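Local atomic coordinates of C2 toxin component I (Clostridium botulinum, PDB entry 2J3X), a protein that acts as the enzymatic component of the binary C2 toxin, an ADP-ribosyltransferase whose target in the host cell is actin. Residues K326-L329 against N330-I333; V102-P106 against K107-I111; D54-S57 against T58-F62. The protein carries 2 engineered substitutions. One frame throughout, in Å; residues are numbered along the deposited sequence.

Interaction 1 (K326-L329 against N330-I333)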
ATOM      1  N   LYS A 326      19.864  -5.949  -2.798  1.00 16.93           N
ATOM      2  CA  LYS A 326      19.235  -5.684  -1.492  1.00 19.25           C
ATOM      3  C   LYS A 326      19.936  -4.548  -0.770  1.00 18.16           C
ATOM      4  O   LYS A 326      19.294  -3.807  -0.006  1.00 16.56           O
ATOM      5  CB  LYS A 326      19.223  -6.950  -0.619  1.00 19.82           C
ATOM      6  CG  LYS A 326      18.353  -8.086  -1.190  1.00 23.86           C
ATOM      7  CD  LYS A 326      18.419  -9.347  -0.319  1.00 25.22           C
ATOM      8  CE  LYS A 326      17.247 -10.292  -0.652  1.00 32.03           C
ATOM      9  NZ  LYS A 326      17.320 -11.586   0.136  1.00 38.42           N
ATOM     10  N   GLN A 327      21.251  -4.407  -0.972  1.00 16.43           N
ATOM     11  CA  GLN A 327      22.012  -3.311  -0.344  0.50 17.61           C
ATOM     12  C   GLN A 327      21.457  -1.973  -0.803  1.00 16.23           C
ATOM     13  O   GLN A 327      21.308  -1.028  -0.012  1.00 17.13           O
ATOM     14  CB  GLN A 327      23.516  -3.377  -0.716  0.50 18.11           C
ATOM     15  CG  GLN A 327      24.285  -4.563  -0.130  0.50 19.65           C
ATOM     16  CD  GLN A 327      25.703  -4.758  -0.750  0.50 21.59           C
ATOM     17  OE1 GLN A 327      26.101  -4.083  -1.719  0.50 25.88           O
ATOM     18  NE2 GLN A 327      26.448  -5.724  -0.202  0.50 26.98           N
ATOM     19  N   LYS A 328      21.181  -1.864  -2.102  1.00 14.33           N
ATOM     20  CA  LYS A 328      20.657  -0.600  -2.603  1.00 13.15           C
ATOM     21  C   LYS A 328      19.243  -0.336  -2.030  1.00 12.54           C
ATOM     22  O   LYS A 328      18.891   0.807  -1.714  1.00 12.76           O
ATOM     23  CB  LYS A 328      20.542  -0.603  -4.146  1.00 13.73           C
ATOM     24  CG  LYS A 328      21.869  -0.411  -4.871  1.00 16.00           C
ATOM     25  CD  LYS A 328      21.570  -0.295  -6.380  1.00 15.37           C
ATOM     26  CE  LYS A 328      22.825   0.168  -7.164  1.00 19.56           C
ATOM     27  NZ  LYS A 328      23.921  -0.848  -7.084  1.00 19.55           N
ATOM     28  N   LEU A 329      18.418  -1.382  -1.984  1.00 12.39           N
ATOM     29  CA  LEU A 329      17.060  -1.228  -1.461  1.00 11.99           C
ATOM     30  C   LEU A 329      17.166  -0.763  -0.011  1.00 12.56           C
ATOM     31  O   LEU A 329      16.473   0.161   0.383  1.00 13.86           O
ATOM     32  CB  LEU A 329      16.310  -2.544  -1.534  1.00 12.80           C
ATOM     33  CG  LEU A 329      15.833  -2.934  -2.957  1.00 11.45           C
ATOM     34  CD1 LEU A 329      15.314  -4.379  -2.932  1.00 11.98           C
ATOM     35  CD2 LEU A 329      14.655  -1.983  -3.401  1.00 13.14           C
ATOM     36  N   ASN A 330      18.028  -1.391   0.782  1.00 12.62           N
ATOM     37  CA  ASN A 330      18.154  -0.992   2.193  1.00 13.91           C
ATOM     38  C   ASN A 330      18.650   0.411   2.370  1.00 13.65           C
ATOM     39  O   ASN A 330      18.154   1.149   3.253  1.00 12.93           O
ATOM     40  CB  ASN A 330      19.016  -1.975   3.006  1.00 15.08           C
ATOM     41  CG  ASN A 330      18.365  -3.368   3.135  1.00 20.25           C
ATOM     42  OD1 ASN A 330      17.140  -3.513   3.111  1.00 23.21           O
ATOM     43  ND2 ASN A 330      19.205  -4.404   3.261  1.00 24.97           N
ATOM     44  N   GLU A 331      19.625   0.800   1.536  1.00 12.15           N
ATOM     45  CA  GLU A 331      20.133   2.145   1.612  1.00 13.55           C
ATOM     46  C   GLU A 331      19.014   3.147   1.346  1.00 12.92           C
ATOM     47  O   GLU A 331      18.857   4.132   2.067  1.00 13.58           O
ATOM     48  CB  GLU A 331      21.251   2.338   0.574  1.00 13.56           C
ATOM     49  CG  GLU A 331      22.545   1.630   1.016  1.00 16.94           C
ATOM     50  CD  GLU A 331      23.481   1.353  -0.157  1.00 18.00           C
ATOM     51  OE1 GLU A 331      23.207   1.849  -1.279  1.00 19.37           O
ATOM     52  OE2 GLU A 331      24.488   0.629   0.068  1.00 21.74           O
ATOM     53  N   PHE A 332      18.280   2.909   0.269  1.00 10.43           N
ATOM     54  CA  PHE A 332      17.239   3.847  -0.145  1.00 10.00           C
ATOM     55  C   PHE A 332      16.110   3.936   0.901  1.00 11.56           C
ATOM     56  O   PHE A 332      15.653   5.029   1.211  1.00 11.05           O
ATOM     57  CB  PHE A 332      16.649   3.438  -1.524  1.00 12.15           C
ATOM     58  CG  PHE A 332      15.597   4.385  -2.016  1.00 10.48           C
ATOM     59  CD1 PHE A 332      15.978   5.546  -2.721  1.00 10.01           C
ATOM     60  CD2 PHE A 332      14.223   4.118  -1.804  1.00 10.92           C
ATOM     61  CE1 PHE A 332      15.029   6.450  -3.178  1.00 11.47           C
ATOM     62  CE2 PHE A 332      13.237   5.033  -2.276  1.00 11.69           C
ATOM     63  CZ  PHE A 332      13.631   6.219  -2.921  1.00 11.30           C
ATOM     64  N   ILE A 333      15.679   2.779   1.402  1.00 10.44           N
ATOM     65  CA  ILE A 333      14.589   2.735   2.392  1.00 11.63           C
ATOM     66  C   ILE A 333      15.042   3.451   3.657  1.00 11.80           C
ATOM     67  O   ILE A 333      14.288   4.290   4.212  1.00 12.45           O
ATOM     68  CB  ILE A 333      14.177   1.291   2.668  1.00 10.51           C
ATOM     69  CG1 ILE A 333      13.508   0.716   1.410  1.00 14.12           C
ATOM     70  CG2 ILE A 333      13.240   1.192   3.935  1.00 13.82           C
ATOM     71  CD1 ILE A 333      13.474  -0.839   1.324  1.00 14.93           C
TER
HETATM   72  O   HOH W   1      20.717   2.844  -3.055  1.00 29.65           O
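Glu331 folds back over the helical turn that precedes it, its CG 3.1 Å from Gln327 O. With CG beside its own backbone N (chi1 -74°) and the chain extended beyond, the carboxylate lies along the Gln327–Lys328 backbone, OE1 3.8 Å from Lys328 CA. A water spans this edge, donating to both Glu331 OE1 and Lys328 O, so the latter accepts from the water as well as from Phe332 N (3.0 Å). The Lys328 amine takes no part: its NZ is 6.4 Å from Glu331 OE1 and forms a salt bridge with Asp325. One residue earlier, the side-chain carboxamide of Asn330 lies beside Lys326 O, ND2 3.3 Å away but badly angled for a bond; the backbone N of Asn330 binds that oxygen instead, at 2.8 Å. On the more buried flank the touch is apolar and loose, Leu329 CB standing 4.4 Å from Ile333 CD1. Four regular i to i+4 backbone bonds fix the spacing of all these groups. One flank of helix 326-336 packs on two neighbouring strands: Leu329 and Phe332 reach strands 397-411 and 414-426, Ile333 meets strand 397-411, and Phe332 stacks on Trp336 of the same helix.

Interaction 2 (V102-P106 against K107-I111). With SO4 (sulfate ion), chain P.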
ATOM      1  N   VAL A 102      -1.359 -10.392  13.402  1.00 11.41           N
ATOM      2  CA  VAL A 102      -1.155 -10.243  11.958  1.00 12.07           C
ATOM      3  C   VAL A 102       0.323 -10.216  11.564  1.00 13.34           C
ATOM      4  O   VAL A 102       1.180  -9.801  12.334  1.00 12.92           O
ATOM      5  CB  VAL A 102      -1.912  -9.002  11.374  1.00 13.99           C
ATOM      6  CG1 VAL A 102      -3.415  -9.287  11.280  1.00 16.11           C
ATOM      7  CG2 VAL A 102      -1.720  -7.749  12.225  1.00 13.34           C
ATOM      8  N   ASN A 103       0.627 -10.678  10.359  1.00 12.83           N
ATOM      9  CA  ASN A 103       2.037 -10.791   9.956  1.00 13.11           C
ATOM     10  C   ASN A 103       2.611  -9.446   9.469  1.00 14.18           C
ATOM     11  O   ASN A 103       2.738  -9.236   8.243  1.00 16.17           O
ATOM     12  CB  ASN A 103       2.223 -11.928   8.965  1.00 13.71           C
ATOM     13  CG  ASN A 103       1.373 -11.803   7.692  1.00 14.97           C
ATOM     14  OD1 ASN A 103       0.241 -11.251   7.655  1.00 14.82           O
ATOM     15  ND2 ASN A 103       1.902 -12.396   6.630  1.00 15.88           N
ATOM     16  N   PHE A 104       2.881  -8.515  10.402  1.00 13.47           N
ATOM     17  CA  PHE A 104       3.646  -7.265  10.081  1.00 14.19           C
ATOM     18  C   PHE A 104       4.964  -7.312  10.809  1.00 14.59           C
ATOM     19  O   PHE A 104       4.965  -7.505  12.048  1.00 17.52           O
ATOM     20  CB  PHE A 104       2.944  -5.971  10.493  1.00 14.90           C
ATOM     21  CG  PHE A 104       1.894  -5.536   9.558  1.00 14.55           C
ATOM     22  CD1 PHE A 104       0.595  -6.095   9.621  1.00 16.12           C
ATOM     23  CD2 PHE A 104       2.146  -4.498   8.674  1.00 17.54           C
ATOM     24  CE1 PHE A 104      -0.395  -5.665   8.747  1.00 18.10           C
ATOM     25  CE2 PHE A 104       1.183  -4.106   7.767  1.00 16.65           C
ATOM     26  CZ  PHE A 104      -0.089  -4.667   7.803  1.00 16.79           C
ATOM     27  N   THR A 105       6.069  -7.110  10.082  1.00 13.50           N
ATOM     28  CA  THR A 105       7.390  -6.895  10.699  1.00 12.57           C
ATOM     29  C   THR A 105       7.631  -5.427  10.968  1.00 12.38           C
ATOM     30  O   THR A 105       6.878  -4.572  10.440  1.00 10.85           O
ATOM     31  CB  THR A 105       8.519  -7.372   9.738  1.00 13.73           C
ATOM     32  OG1 THR A 105       8.427  -6.599   8.551  1.00 13.41           O
ATOM     33  CG2 THR A 105       8.313  -8.842   9.385  1.00 17.67           C
ATOM     34  N   PRO A 106       8.672  -5.082  11.772  1.00 12.26           N
ATOM     35  CA  PRO A 106       8.973  -3.641  11.916  1.00 12.65           C
ATOM     36  C   PRO A 106       9.142  -2.926  10.574  1.00 11.85           C
ATOM     37  O   PRO A 106       8.599  -1.838  10.429  1.00 12.11           O
ATOM     38  CB  PRO A 106      10.276  -3.620  12.727  1.00 13.27           C
ATOM     39  CG  PRO A 106      10.205  -4.935  13.561  1.00 12.65           C
ATOM     40  CD  PRO A 106       9.530  -5.935  12.636  1.00 14.08           C
ATOM     41  N   LYS A 107       9.841  -3.535   9.611  1.00 12.64           N
ATOM     42  CA  LYS A 107      10.048  -2.818   8.315  1.00 13.00           C
ATOM     43  C   LYS A 107       8.718  -2.474   7.664  1.00 11.52           C
ATOM     44  O   LYS A 107       8.579  -1.405   7.064  1.00 11.96           O
ATOM     45  CB  LYS A 107      10.878  -3.640   7.296  1.00 14.75           C
ATOM     46  CG  LYS A 107      12.345  -3.591   7.551  1.00 21.64           C
ATOM     47  CD  LYS A 107      13.035  -4.696   6.755  1.00 28.26           C
ATOM     48  CE  LYS A 107      14.549  -4.661   7.047  1.00 35.01           C
ATOM     49  NZ  LYS A 107      15.409  -5.455   6.086  1.00 37.29           N
ATOM     50  N   GLU A 108       7.738  -3.384   7.768  1.00 11.47           N
ATOM     51  CA  GLU A 108       6.395  -3.152   7.211  1.00 11.94           C
ATOM     52  C   GLU A 108       5.538  -2.126   7.952  1.00 10.71           C
ATOM     53  O   GLU A 108       4.436  -1.776   7.494  1.00 12.52           O
ATOM     54  CB  GLU A 108       5.632  -4.489   7.145  1.00 11.93           C
ATOM     55  CG  GLU A 108       6.309  -5.509   6.265  1.00 14.50           C
ATOM     56  CD  GLU A 108       5.485  -6.780   6.203  1.00 18.56           C
ATOM     57  OE1 GLU A 108       5.471  -7.512   7.199  1.00 17.05           O
ATOM     58  OE2 GLU A 108       4.820  -7.013   5.165  1.00 22.19           O
ATOM     59  N   LEU A 109       6.016  -1.686   9.128  1.00 10.07           N
ATOM     60  CA  LEU A 109       5.436  -0.560   9.858  1.00  9.61           C
ATOM     61  C   LEU A 109       6.310   0.670   9.659  1.00  9.98           C
ATOM     62  O   LEU A 109       6.212   1.610  10.408  1.00 10.10           O
ATOM     63  CB  LEU A 109       5.328  -0.918  11.370  1.00  7.53           C
ATOM     64  CG  LEU A 109       4.443  -2.123  11.647  1.00 10.47           C
ATOM     65  CD1 LEU A 109       4.591  -2.533  13.116  1.00 10.47           C
ATOM     66  CD2 LEU A 109       2.948  -1.850  11.333  1.00 12.95           C
ATOM     67  N   GLY A 110       7.195   0.631   8.656  1.00  9.11           N
ATOM     68  CA  GLY A 110       8.109   1.758   8.427  1.00 10.96           C
ATOM     69  C   GLY A 110       9.161   2.022   9.499  1.00 11.07           C
ATOM     70  O   GLY A 110       9.648   3.152   9.628  1.00 11.14           O
ATOM     71  N   ILE A 111       9.527   0.979  10.245  1.00  9.96           N
ATOM     72  CA  ILE A 111      10.498   1.102  11.339  1.00 10.15           C
ATOM     73  C   ILE A 111      11.796   0.500  10.907  1.00 11.15           C
ATOM     74  O   ILE A 111      11.912  -0.725  10.671  1.00 11.81           O
ATOM     75  CB  ILE A 111       9.998   0.398  12.638  1.00 10.04           C
ATOM     76  CG1 ILE A 111       8.730   1.086  13.144  1.00  9.27           C
ATOM     77  CG2 ILE A 111      11.171   0.294  13.698  1.00 10.80           C
ATOM     78  CD1 ILE A 111       8.108   0.227  14.338  1.00 10.97           C
TER
HETATM   79  S   SO4 P1446       4.882 -14.536   3.871  1.00 29.28           S
HETATM   80  O1  SO4 P1446       4.297 -15.868   4.071  1.00 25.55           O
HETATM   81  O2  SO4 P1446       4.435 -13.910   2.615  1.00 28.64           O
HETATM   82  O3  SO4 P1446       4.501 -13.644   4.972  1.00 30.54           O
HETATM   83  O4  SO4 P1446       6.334 -14.715   3.740  1.00 32.57           O
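Glu108 reaches back across the turn to Thr105. Its CB sits 3.5 Å from Thr105 O and, on another side, 3.8 Å from Phe104 CD2. CG then packs against the hydroxyl, 3.3 Å from Thr105 OG1, and CD lies beside the same oxygen. From there the extended chain carries OE1 to Thr105 N at 3.0 Å, a fairly straight bond (163° at the hydrogen) that meets the carboxylate on its anti side, 16° out of plane. OE2 forms a salt bridge with Lys143, so both oxygens are held and the rotation of the group is fixed. In return, Thr105 OG1, set between its backbone N and carbonyl carbon, weakly accepts Glu108 N at 3.4 Å.

Phe104 flanks this exchange: Glu108 O lies at the ring edge, in its plane, and is also bonded by Arg402, while Leu109 CD2 touches Phe104 CD2 obliquely at 3.8 Å. Asn103 OD1 binds Ser148 N, and its ND2 weakly hydrogen-bonds O3 of a sulfate, probably from the crystallisation liquor. Further along, Pro106 O accepts Leu109 N at 2.9 Å and Ile111 N at 3.0 Å from opposite faces of its carbonyl plane, and Gly110 N bonds to Lys107 O. After strand 98-102, an inverse gamma turn centred on Asn103 thus leads into a short 3-10 turn. The reciprocal Thr105–Glu108 bonds resemble a capping box, with Thr105 in the N-cap position; the 6→1 and 5→2 backbone bonds form a Schellman motif, whose C' residue, Gly110, has a positive phi (67°) that favours glycine.

Interaction 3 (D54-S57 against T58-F62). With GOL (glycerol), chain H.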
ATOM      1  N   ASP A  54       2.621 -14.642  -2.079  1.00 13.24           N
ATOM      2  CA  ASP A  54       2.306 -13.365  -1.422  1.00 14.08           C
ATOM      3  C   ASP A  54       3.024 -12.225  -2.131  1.00 13.09           C
ATOM      4  O   ASP A  54       2.436 -11.185  -2.398  1.00 12.82           O
ATOM      5  CB  ASP A  54       2.695 -13.367   0.093  1.00 12.78           C
ATOM      6  CG  ASP A  54       1.605 -14.027   0.991  1.00 16.24           C
ATOM      7  OD1 ASP A  54       0.444 -14.132   0.579  1.00 18.96           O
ATOM      8  OD2 ASP A  54       1.905 -14.395   2.145  1.00 17.54           O
ATOM      9  N   ASN A  55       4.309 -12.420  -2.419  1.00 12.30           N
ATOM     10  CA  ASN A  55       5.066 -11.376  -3.137  1.00 12.50           C
ATOM     11  C   ASN A  55       4.501 -11.133  -4.521  1.00 11.20           C
ATOM     12  O   ASN A  55       4.374  -9.996  -4.968  1.00 11.10           O
ATOM     13  CB  ASN A  55       6.521 -11.831  -3.245  1.00 13.49           C
ATOM     14  CG  ASN A  55       7.283 -11.671  -1.948  1.00 15.14           C
ATOM     15  OD1 ASN A  55       6.868 -10.966  -1.029  1.00 16.43           O
ATOM     16  ND2 ASN A  55       8.451 -12.288  -1.896  1.00 19.28           N
ATOM     17  N   PHE A  56       4.144 -12.203  -5.214  1.00 11.68           N
ATOM     18  CA  PHE A  56       3.543 -12.097  -6.542  1.00 11.06           C
ATOM     19  C   PHE A  56       2.206 -11.320  -6.457  1.00 11.58           C
ATOM     20  O   PHE A  56       1.891 -10.511  -7.332  1.00  9.69           O
ATOM     21  CB  PHE A  56       3.367 -13.496  -7.158  1.00 13.43           C
ATOM     22  CG  PHE A  56       2.972 -13.468  -8.619  1.00 13.49           C
ATOM     23  CD1 PHE A  56       3.926 -13.271  -9.616  1.00 18.63           C
ATOM     24  CD2 PHE A  56       1.632 -13.538  -8.974  1.00 15.09           C
ATOM     25  CE1 PHE A  56       3.551 -13.214 -10.978  1.00 18.36           C
ATOM     26  CE2 PHE A  56       1.253 -13.460 -10.318  1.00 11.60           C
ATOM     27  CZ  PHE A  56       2.191 -13.316 -11.320  1.00 15.92           C
ATOM     28  N   SER A  57       1.398 -11.613  -5.444  1.00 11.41           N
ATOM     29  CA  SER A  57       0.105 -10.939  -5.290  1.00 10.97           C
ATOM     30  C   SER A  57       0.273  -9.438  -5.071  1.00  9.61           C
ATOM     31  O   SER A  57      -0.602  -8.628  -5.442  1.00  9.89           O
ATOM     32  CB  SER A  57      -0.756 -11.592  -4.170  1.00  9.94           C
ATOM     33  OG  SER A  57      -0.297 -11.206  -2.849  1.00 10.39           O
ATOM     34  N   THR A  58       1.412  -9.038  -4.476  1.00 10.62           N
ATOM     35  CA  THR A  58       1.737  -7.596  -4.330  1.00  9.76           C
ATOM     36  C   THR A  58       2.201  -7.036  -5.683  1.00  8.82           C
ATOM     37  O   THR A  58       1.762  -5.962  -6.092  1.00  9.40           O
ATOM     38  CB  THR A  58       2.846  -7.468  -3.307  1.00 10.24           C
ATOM     39  OG1 THR A  58       2.317  -7.876  -2.023  1.00 11.00           O
ATOM     40  CG2 THR A  58       3.344  -6.019  -3.200  1.00  9.91           C
ATOM     41  N   ASP A  59       3.141  -7.745  -6.325  1.00  8.87           N
ATOM     42  CA  ASP A  59       3.695  -7.309  -7.617  1.00  9.66           C
ATOM     43  C   ASP A  59       2.633  -6.920  -8.650  1.00  9.61           C
ATOM     44  O   ASP A  59       2.749  -5.885  -9.327  1.00 11.19           O
ATOM     45  CB  ASP A  59       4.526  -8.450  -8.245  1.00  9.60           C
ATOM     46  CG  ASP A  59       5.724  -8.837  -7.408  1.00 12.50           C
ATOM     47  OD1 ASP A  59       6.151  -8.083  -6.521  1.00 12.34           O
ATOM     48  OD2 ASP A  59       6.200  -9.974  -7.635  1.00 14.02           O
ATOM     49  N   ILE A  60       1.603  -7.755  -8.772  1.00 10.44           N
ATOM     50  CA  ILE A  60       0.546  -7.505  -9.768  1.00  9.81           C
ATOM     51  C   ILE A  60      -0.309  -6.291  -9.540  1.00 10.40           C
ATOM     52  O   ILE A  60      -0.854  -5.767 -10.512  1.00 11.47           O
ATOM     53  CB  ILE A  60      -0.316  -8.760 -10.025  1.00  9.87           C
ATOM     54  CG1 ILE A  60      -1.068  -9.128  -8.730  1.00 11.09           C
ATOM     55  CG2 ILE A  60       0.614  -9.956 -10.506  1.00 10.90           C
ATOM     56  CD1 ILE A  60      -1.790 -10.468  -8.793  1.00 14.31           C
ATOM     57  N   LEU A  61      -0.395  -5.792  -8.278  1.00  7.90           N
ATOM     58  CA  LEU A  61      -1.147  -4.542  -8.022  1.00  8.43           C
ATOM     59  C   LEU A  61      -0.423  -3.334  -8.662  1.00  8.30           C
ATOM     60  O   LEU A  61      -0.994  -2.249  -8.841  1.00  9.22           O
ATOM     61  CB  LEU A  61      -1.237  -4.291  -6.505  1.00  8.12           C
ATOM     62  CG  LEU A  61      -1.822  -5.452  -5.678  1.00  8.86           C
ATOM     63  CD1 LEU A  61      -1.769  -4.937  -4.165  1.00 10.39           C
ATOM     64  CD2 LEU A  61      -3.217  -5.685  -6.111  1.00 10.35           C
ATOM     65  N   PHE A  62       0.898  -3.517  -8.920  1.00  9.58           N
ATOM     66  CA  PHE A  62       1.795  -2.441  -9.390  1.00  9.92           C
ATOM     67  C   PHE A  62       2.446  -2.836 -10.726  1.00 10.69           C
ATOM     68  O   PHE A  62       3.610  -2.526 -10.981  1.00  9.83           O
ATOM     69  CB  PHE A  62       2.857  -2.125  -8.318  1.00 10.70           C
ATOM     70  CG  PHE A  62       2.223  -1.723  -6.992  1.00  8.94           C
ATOM     71  CD1 PHE A  62       1.516  -0.508  -6.862  1.00 12.18           C
ATOM     72  CD2 PHE A  62       2.209  -2.658  -5.935  1.00 11.69           C
ATOM     73  CE1 PHE A  62       0.855  -0.201  -5.585  1.00 10.21           C
ATOM     74  CE2 PHE A  62       1.538  -2.361  -4.723  1.00 11.44           C
ATOM     75  CZ  PHE A  62       0.895  -1.151  -4.567  1.00 10.91           C
TER
HETATM   76  C1  GOL H1438       4.817  -7.669   0.551  1.00 43.81           C
HETATM   77  O1  GOL H1438       4.445  -8.799  -0.209  1.00 45.60           O
HETATM   78  C2  GOL H1438       3.547  -6.898   0.805  1.00 41.68           C
HETATM   79  O2  GOL H1438       2.521  -7.668   1.374  1.00 40.95           O
HETATM   80  C3  GOL H1438       3.776  -5.874   1.860  1.00 39.00           C
HETATM   81  O3  GOL H1438       2.433  -5.561   2.029  1.00 25.07           O
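Phe56, near the end of helix 47-59, meets Ile60 one turn further on, an i to i+4 side-chain pair in the N-terminal ADP-ribosyltransferase region of the chain. The apolar contact is a CH-pi interaction: Ile60 CG2 lies over one face of the Phe56 ring, 4.0 Å from its centroid and 28° off the normal. Phe56 CG, anti to the backbone N (chi1 -170°), sets the ring where that methyl can lie over it, and the two side chains cross at about a right angle. Helices 65-73 and 77-90 touch both side chains through Met71 and Leu79.

Among the polar groups, the Asp59 carboxylate lies next to Phe56 and comes close to Asn55 O, with OD1 only 3.0 Å away although both atoms are acceptors; OD1 is held by the backbone N of Thr407, and Asn55 O by Asp59 N at 2.9 Å. Glycerol, probably from the crystallisation liquor, sits at Thr58 and Asn55, its O1 hydrogen-bonded to Thr58 OG1 at 2.9 Å and more weakly to Asn55 OD1.

Backbone carbonyls complete the account. Phe56 O takes Ile60 N, whereas Asp54 O accepts from two donors on the same face of its plane: Thr58 N at 3.2 Å and, closer still, Ser57 OG at 2.8 Å.

In the fold
Along the chain the order is interaction 3, interaction 2, interaction 1. The first two belong to the N-terminal ADP-ribosyltransferase region, with centres about 17 Å apart; interaction 1, on helix 326-336, belongs to the C-terminal one, its centre about 16 Å from that of interaction 2 and 20 Å from that of interaction 3. Residues of strand 397-411, in the C-terminal region, reach all three. Interactions 1 and 2 also touch directly, Lys107 NZ lying 4.0 Å from Asn330 OD1. These links across the two regions are consistent with the three local contacts lying along the interface between the two related parts of the toxin component.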